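Local coordinates for CRISPR system CMR subunit Cmr7 1 (Sulfolobus solfataricus, PDB 2X5Q), which is a subunit of the CMR ribonucleoprotein complex, which works with crRNA in CRISPR antiviral defence, and possibly acts there as a homodimer, at residues 15-20 with 186-191; 42-47 with 84-89; 51-56 with 180-185. All coordinates share one frame; numbering follows the deposited sequence.

Leaving strand 11-15, the chain enters segment 15-20, which interaction 1 joins to the start of strand 188-193; this closes the widest of three loops and holds the other two within it. Interaction 2 closes a loop from 42-47 to 84-89, setting the first segment against the corner between strands 80-86 and 88-92. Interaction 3 closes one from 51-56 to 180-185, laying the start of strand 52-60 on helix 172-185, and its segments alternate with those of interaction 2, so these two cross. Strands 52-60 and 80-86 are neighbours in one mixed sheet, while Phe186 packs on Ile84, Leu53 and Ile56, joining all three contacts.

Interaction 1: 15-20 with 186-191; sequences PITNSI and FNYYSI
Ile16 lies over one face of the Phe186 ring, the first contact of a loop built on an ST turn and a type I beta turn that meets the C-terminal end of helix 172-185 and the beginning of strand 188-193. The isoleucine comes down with its CB and both branches: CB is 3.5 Å from Phe186 CD1, near the rim, while CG1 lies over the face on the CE1 side, 3.8 Å from the centroid, in a CH-pi contact. CG2 takes the CG side of the ring. This spread follows from chi1 of -56°, which turns CG1 beside the backbone N and CG2 opposite to it, so that CG1 reaches CE1 while CG2 lies nearest CG. Helix 148-162 adds Ile154 to the apolar surroundings of Ile16.

At Thr17 the side chain divides its work. Its methyl CG2 stands over a face of the Tyr188 ring, 4.2 Å from the centroid, with the two side chains roughly perpendicular. Its OG1, meanwhile, faces back to its own loop and accepts a bond from Ser19 N at 3.0 Å, which makes the ST turn and fixes the rotation of the hydroxyl-bearing branch.

Asn18 completes the grip on the tyrosine. Tyr188 is the only residue of 186-191 that it touches, through the phenolic oxygen, and that oxygen is also hydrogen-bonded to Glu66. The amide of Asn18 is held elsewhere, by Asp147 and Ser145 just ahead of helix 148-162, and its plane is turned 59° from the tyrosine ring. Asn18 thus links the approach to that helix with the phenol of strand 188-193, where Asn18 N donates to Tyr188 OH at 3.1 Å with an almost straight angle of 176°.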
# COMPACT_ATOMS: atom_id res chain seq x y z
N PRO A 15 -9.88 12.03 4.04
CA PRO A 15 -8.56 12.58 4.36
C PRO A 15 -8.67 13.93 5.05
O PRO A 15 -9.42 14.80 4.59
CB PRO A 15 -7.88 12.75 2.98
CG PRO A 15 -8.67 11.95 2.03
CD PRO A 15 -10.07 11.88 2.59
N ILE A 16 -7.92 14.11 6.13
CA ILE A 16 -7.87 15.41 6.80
C ILE A 16 -6.60 16.15 6.36
O ILE A 16 -5.49 15.81 6.79
CB ILE A 16 -7.93 15.24 8.33
CG1 ILE A 16 -9.18 14.44 8.73
CG2 ILE A 16 -7.90 16.60 9.05
CD1 ILE A 16 -10.48 15.13 8.41
N THR A 17 -6.77 17.13 5.47
CA THR A 17 -5.66 17.94 4.97
C THR A 17 -5.95 19.41 5.18
O THR A 17 -7.06 19.76 5.55
CB THR A 17 -5.45 17.77 3.45
OG1 THR A 17 -6.49 18.45 2.76
CG2 THR A 17 -5.44 16.31 3.04
N ASN A 18 -4.98 20.28 4.85
CA ASN A 18 -5.18 21.73 4.87
C ASN A 18 -6.15 22.27 3.82
O ASN A 18 -6.48 23.46 3.88
CB ASN A 18 -3.85 22.48 4.68
CG ASN A 18 -2.97 22.44 5.92
OD1 ASN A 18 -3.39 22.84 7.00
ND2 ASN A 18 -1.73 21.97 5.75
N SER A 19 -6.59 21.44 2.87
CA SER A 19 -7.42 21.94 1.76
C SER A 19 -8.89 21.51 1.76
O SER A 19 -9.65 21.93 0.87
CB SER A 19 -6.77 21.56 0.43
OG SER A 19 -5.51 22.19 0.33
N ILE A 20 -9.30 20.70 2.73
CA ILE A 20 -10.68 20.24 2.75
C ILE A 20 -11.58 21.38 3.21
O ILE A 20 -11.15 22.29 3.92
CB ILE A 20 -10.86 18.97 3.61
CG1 ILE A 20 -10.76 19.28 5.11
CG2 ILE A 20 -9.83 17.90 3.21
CD1 ILE A 20 -11.07 18.10 6.00
N PHE A 186 -3.17 14.99 12.69
CA PHE A 186 -3.35 14.93 11.24
C PHE A 186 -2.21 15.55 10.43
O PHE A 186 -2.40 16.45 9.61
CB PHE A 186 -4.71 15.51 10.85
CG PHE A 186 -5.84 14.64 11.28
CD1 PHE A 186 -6.06 13.43 10.65
CD2 PHE A 186 -6.65 14.99 12.34
CE1 PHE A 186 -7.09 12.61 11.05
CE2 PHE A 186 -7.68 14.17 12.73
CZ PHE A 186 -7.90 12.98 12.09
N ASN A 187 -1.01 15.03 10.68
CA ASN A 187 0.10 15.18 9.76
C ASN A 187 -0.09 14.20 8.60
O ASN A 187 -0.75 13.16 8.76
CB ASN A 187 1.42 14.89 10.45
CG ASN A 187 1.59 15.64 11.73
OD1 ASN A 187 1.23 16.81 11.83
ND2 ASN A 187 2.16 14.97 12.73
N TYR A 188 0.47 14.53 7.45
CA TYR A 188 0.31 13.72 6.25
C TYR A 188 1.41 14.04 5.24
O TYR A 188 2.18 14.99 5.39
CB TYR A 188 -1.08 13.92 5.63
CG TYR A 188 -1.38 15.35 5.18
CD1 TYR A 188 -1.25 15.72 3.85
CD2 TYR A 188 -1.79 16.32 6.08
CE1 TYR A 188 -1.52 17.04 3.43
CE2 TYR A 188 -2.08 17.62 5.68
CZ TYR A 188 -1.94 17.97 4.35
OH TYR A 188 -2.20 19.26 3.95
N TYR A 189 1.49 13.18 4.22
CA TYR A 189 2.44 13.36 3.13
C TYR A 189 1.66 13.75 1.89
O TYR A 189 0.69 13.09 1.53
CB TYR A 189 3.26 12.09 2.91
CG TYR A 189 4.34 11.91 3.94
CD1 TYR A 189 5.66 12.22 3.66
CD2 TYR A 189 4.03 11.45 5.23
CE1 TYR A 189 6.65 12.07 4.62
CE2 TYR A 189 5.02 11.29 6.19
CZ TYR A 189 6.32 11.61 5.87
OH TYR A 189 7.29 11.47 6.81
N SER A 190 2.04 14.86 1.28
CA SER A 190 1.43 15.27 0.02
C SER A 190 2.44 15.13 -1.09
O SER A 190 3.64 15.29 -0.87
CB SER A 190 0.89 16.70 0.09
OG SER A 190 1.90 17.65 -0.04
N ILE A 191 1.94 14.80 -2.27
CA ILE A 191 2.79 14.56 -3.42
C ILE A 191 2.49 15.64 -4.45
O ILE A 191 1.33 16.01 -4.65
CB ILE A 191 2.59 13.13 -3.97
CG1 ILE A 191 3.52 12.85 -5.16
CG2 ILE A 191 1.12 12.86 -4.33
CD1 ILE A 191 3.66 11.37 -5.46

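Interaction 2: 42-47 with 84-89; sequences GQHVSQ and ILISGK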
# COMPACT_ATOMS: atom_id res chain seq x y z
N GLY A 42 -25.90 8.44 10.07
CA GLY A 42 -25.21 7.16 9.89
C GLY A 42 -24.32 6.85 11.08
O GLY A 42 -24.04 7.73 11.90
N GLN A 43 -23.89 5.59 11.18
CA GLN A 43 -23.00 5.15 12.26
C GLN A 43 -21.57 5.24 11.74
O GLN A 43 -21.21 4.55 10.80
CB GLN A 43 -23.34 3.73 12.79
CG GLN A 43 -23.16 2.54 11.81
CD GLN A 43 -23.79 1.22 12.31
OE1 GLN A 43 -24.78 0.72 11.75
NE2 GLN A 43 -23.23 0.67 13.39
N HIS A 44 -20.79 6.13 12.35
CA HIS A 44 -19.43 6.41 11.90
C HIS A 44 -18.43 5.60 12.74
O HIS A 44 -18.57 5.51 13.96
CB HIS A 44 -19.13 7.90 12.06
CG HIS A 44 -20.19 8.79 11.50
ND1 HIS A 44 -20.64 8.69 10.20
CD2 HIS A 44 -20.88 9.82 12.06
CE1 HIS A 44 -21.57 9.61 9.99
NE2 HIS A 44 -21.73 10.31 11.10
N VAL A 45 -17.42 5.04 12.08
CA VAL A 45 -16.36 4.31 12.76
C VAL A 45 -15.52 5.26 13.60
O VAL A 45 -15.28 4.99 14.79
CB VAL A 45 -15.48 3.55 11.74
CG1 VAL A 45 -14.12 3.20 12.33
CG2 VAL A 45 -16.24 2.30 11.22
N SER A 46 -15.08 6.37 13.00
CA SER A 46 -14.42 7.43 13.74
C SER A 46 -15.44 8.15 14.62
O SER A 46 -16.57 8.41 14.19
CB SER A 46 -13.73 8.42 12.81
OG SER A 46 -12.75 7.77 12.02
N GLN A 47 -15.04 8.45 15.85
CA GLN A 47 -15.96 8.92 16.88
C GLN A 47 -15.37 10.07 17.68
O GLN A 47 -14.16 10.13 17.89
CB GLN A 47 -16.31 7.76 17.83
CG GLN A 47 -17.21 6.66 17.19
CD GLN A 47 -17.10 5.30 17.88
OE1 GLN A 47 -17.18 5.21 19.11
NE2 GLN A 47 -16.92 4.23 17.09
N ILE A 84 -10.54 10.14 8.81
CA ILE A 84 -11.57 9.52 9.62
C ILE A 84 -12.40 8.66 8.71
O ILE A 84 -12.40 8.85 7.48
CB ILE A 84 -12.44 10.56 10.37
CG1 ILE A 84 -13.06 11.59 9.42
CG2 ILE A 84 -11.61 11.25 11.47
CD1 ILE A 84 -14.07 12.48 10.10
N LEU A 85 -13.09 7.70 9.31
CA LEU A 85 -14.00 6.85 8.61
C LEU A 85 -15.39 7.19 9.09
O LEU A 85 -15.68 7.14 10.29
CB LEU A 85 -13.69 5.38 8.88
CG LEU A 85 -12.44 4.80 8.23
CD1 LEU A 85 -12.09 3.47 8.89
CD2 LEU A 85 -12.61 4.65 6.70
N ILE A 86 -16.25 7.56 8.14
CA ILE A 86 -17.60 7.99 8.44
C ILE A 86 -18.56 7.31 7.50
O ILE A 86 -18.17 6.92 6.41
CB ILE A 86 -17.74 9.51 8.34
CG1 ILE A 86 -17.46 10.01 6.90
CG2 ILE A 86 -16.78 10.20 9.36
CD1 ILE A 86 -17.58 11.51 6.74
N SER A 87 -19.82 7.15 7.92
CA SER A 87 -20.85 6.62 7.04
C SER A 87 -21.17 7.62 5.94
O SER A 87 -21.56 8.77 6.19
CB SER A 87 -22.13 6.26 7.81
OG SER A 87 -23.16 5.97 6.89
N GLY A 88 -21.02 7.16 4.70
CA GLY A 88 -21.11 8.06 3.57
C GLY A 88 -20.53 7.45 2.31
O GLY A 88 -20.30 6.24 2.24
N LYS A 89 -20.31 8.29 1.31
CA LYS A 89 -19.83 7.82 0.03
C LYS A 89 -19.11 8.90 -0.76
O LYS A 89 -19.35 10.08 -0.57
CB LYS A 89 -21.00 7.25 -0.77
CG LYS A 89 -22.05 8.27 -1.17
CD LYS A 89 -23.27 7.59 -1.82
CE LYS A 89 -23.08 7.35 -3.30
NZ LYS A 89 -24.35 6.89 -3.97
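Leu85, Ser87 and Ser46 lose the most surface where the loop 42-47 runs back along a strand corner: the chain bends at Ser87, strand 80-86 belonging to a seven-stranded mixed sheet and strand 88-92 to an antiparallel one. The touching parts run in nearly opposite directions.

Ser46 and Leu85 are joined by a pair of bonds that uses both the backbone and the side chain of the serine. Ser46 N donates to Leu85 O at 2.9 Å, in the carbonyl plane, and Leu85 N donates to Ser46 OG at 2.7 Å. The serine oxygen, placed beside its own backbone N by a chi1 of -60°, therefore takes the part that a carbonyl would play in a sheet. A second bond ties the same OG to Asn55 O, so that one hydroxyl bridges two neighbouring strands, 80-86 and 52-60. The fit is close here: Ser46 CB lies 3.5 Å from Ile84 CB, tighter than ordinary van der Waals contact. On its apolar side Leu85 runs alongside Val45, both side chains pointing the same way, with Val45 CB 3.8 Å from Leu85 CB; Phe120 of strand 117-123 also packs on the leucine.

Ser87 takes part through both side chain and backbone. Its CB lies against Gln43 O, while its OG is hydrogen-bonded to Asn39 and Glu9. Its backbone N is taken by the imidazole of His44, a ring with Gly42 O over the centre of one face, and in contact with Tyr163 as well. The histidine presents its edge, and Ser87 N donates to His44 ND1 at 2.9 Å, lying only 6° out of the ring plane.

Interaction 3: 51-56 with 180-185; sequences KGLHNI and RDVEEI
A direct hydrogen bond between Leu53 and Asp181 sets the start of strand 52-60 on helix 172-185. Leu53 N donates to Asp181 OD2 at 2.8 Å with an angle of 165°, meeting the oxygen nearly along its C-O axis. Gly52 lets the carboxylate come close, its CA lying 3.2 Å from Asp181 OD2. A water donates to Asp181 OD2 at 2.9 Å; it lies so near Leu53 O, at 2.5 Å, that this second link is doubtful. The other carboxylate oxygen, OD1, forms a salt bridge with Lys177, one turn earlier in the helix, which probably helps to keep the aspartate ionised.

Apolar contacts continue along the interface. Leu53, its CG swung opposite the backbone N (chi1 -176°), brings CD2 to 4.3 Å from Val182 CG2. Farther on, Ile56 and Ile185 reach toward each other tip to tip, with Ile56 CD1 3.8 Å from Ile185 CD1. Behind Val182 lie Ala151, Val155 and Leu159 of helix 148-162.

The axes of strand 52-54 and helix 180-185 approach to 8.2 Å, with N-to-C directions 49° apart. This is a helix packed against the start of a strand of the mixed sheet, and the strand passes from Leu53 to Ile56 through a G1 beta bulge, in which Asn55 and Ile56 both face Ile109.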
# COMPACT_ATOMS: atom_id res chain seq x y z
N LYS A 51 -13.59 12.68 25.56
CA LYS A 51 -12.13 12.45 25.64
C LYS A 51 -11.38 12.82 24.35
O LYS A 51 -10.15 12.75 24.32
CB LYS A 51 -11.84 10.99 25.98
CG LYS A 51 -12.65 10.42 27.13
CD LYS A 51 -12.41 11.18 28.43
CE LYS A 51 -13.28 10.62 29.54
NZ LYS A 51 -13.47 11.63 30.62
N GLY A 52 -12.13 13.17 23.30
CA GLY A 52 -11.58 13.66 22.05
C GLY A 52 -12.01 12.84 20.85
O GLY A 52 -13.09 12.26 20.82
N LEU A 53 -11.12 12.78 19.86
CA LEU A 53 -11.36 12.08 18.60
C LEU A 53 -10.78 10.66 18.68
O LEU A 53 -9.70 10.45 19.26
CB LEU A 53 -10.68 12.87 17.47
CG LEU A 53 -10.84 12.39 16.03
CD1 LEU A 53 -12.32 12.24 15.68
CD2 LEU A 53 -10.13 13.39 15.09
N HIS A 54 -11.49 9.70 18.08
CA HIS A 54 -11.12 8.28 18.16
C HIS A 54 -11.26 7.56 16.83
O HIS A 54 -12.09 7.94 16.01
CB HIS A 54 -12.00 7.54 19.18
CG HIS A 54 -11.98 8.14 20.54
ND1 HIS A 54 -10.92 7.98 21.41
CD2 HIS A 54 -12.89 8.91 21.19
CE1 HIS A 54 -11.18 8.64 22.53
NE2 HIS A 54 -12.37 9.20 22.42
N ASN A 55 -10.49 6.49 16.68
CA ASN A 55 -10.53 5.60 15.51
C ASN A 55 -10.14 6.30 14.22
O ASN A 55 -10.96 6.42 13.28
CB ASN A 55 -11.89 4.92 15.34
CG ASN A 55 -12.27 4.09 16.53
OD1 ASN A 55 -11.41 3.40 17.10
ND2 ASN A 55 -13.55 4.13 16.92
N ILE A 56 -8.90 6.75 14.18
CA ILE A 56 -8.34 7.43 13.03
C ILE A 56 -7.58 6.41 12.17
O ILE A 56 -6.75 5.67 12.67
CB ILE A 56 -7.37 8.56 13.46
CG1 ILE A 56 -8.12 9.68 14.19
CG2 ILE A 56 -6.65 9.16 12.23
CD1 ILE A 56 -7.98 9.66 15.66
N ARG A 180 -7.05 20.30 19.92
CA ARG A 180 -5.69 19.82 20.16
C ARG A 180 -5.46 18.48 19.45
O ARG A 180 -4.46 18.33 18.75
CB ARG A 180 -5.38 19.71 21.65
CG ARG A 180 -5.23 21.07 22.32
CD ARG A 180 -4.49 20.94 23.64
NE ARG A 180 -5.17 20.07 24.60
CZ ARG A 180 -6.20 20.43 25.36
NH1 ARG A 180 -6.73 21.65 25.27
NH2 ARG A 180 -6.72 19.56 26.22
N ASP A 181 -6.39 17.53 19.62
CA ASP A 181 -6.34 16.24 18.92
C ASP A 181 -6.10 16.43 17.41
O ASP A 181 -5.19 15.83 16.83
CB ASP A 181 -7.65 15.47 19.11
CG ASP A 181 -7.72 14.75 20.44
OD1 ASP A 181 -6.81 14.92 21.28
OD2 ASP A 181 -8.70 14.00 20.66
N VAL A 182 -6.93 17.26 16.79
CA VAL A 182 -6.84 17.49 15.34
C VAL A 182 -5.47 18.03 14.95
O VAL A 182 -4.86 17.55 14.00
CB VAL A 182 -7.98 18.39 14.83
CG1 VAL A 182 -7.74 18.86 13.41
CG2 VAL A 182 -9.32 17.64 14.91
N GLU A 183 -4.96 18.99 15.71
CA GLU A 183 -3.67 19.57 15.41
C GLU A 183 -2.51 18.58 15.64
O GLU A 183 -1.58 18.54 14.85
CB GLU A 183 -3.46 20.86 16.22
CG GLU A 183 -2.17 21.61 15.88
CD GLU A 183 -1.93 21.80 14.39
OE1 GLU A 183 -2.90 21.82 13.59
OE2 GLU A 183 -0.75 21.93 14.01
N GLU A 184 -2.61 17.76 16.70
CA GLU A 184 -1.62 16.72 17.01
C GLU A 184 -1.54 15.63 15.95
O GLU A 184 -0.47 15.23 15.53
CB GLU A 184 -1.94 16.02 18.34
CG GLU A 184 -1.55 16.78 19.58
CD GLU A 184 -2.20 16.23 20.86
OE1 GLU A 184 -3.01 15.25 20.81
OE2 GLU A 184 -1.92 16.80 21.94
N ILE A 185 -2.71 15.12 15.58
CA ILE A 185 -2.79 13.88 14.82
C ILE A 185 -2.55 14.01 13.33
O ILE A 185 -1.83 13.21 12.76
CB ILE A 185 -4.18 13.20 15.01
CG1 ILE A 185 -4.36 12.77 16.47
CG2 ILE A 185 -4.36 12.00 14.09
CD1 ILE A 185 -5.82 12.58 16.81
O HOH W 1 -8.20 11.23 21.15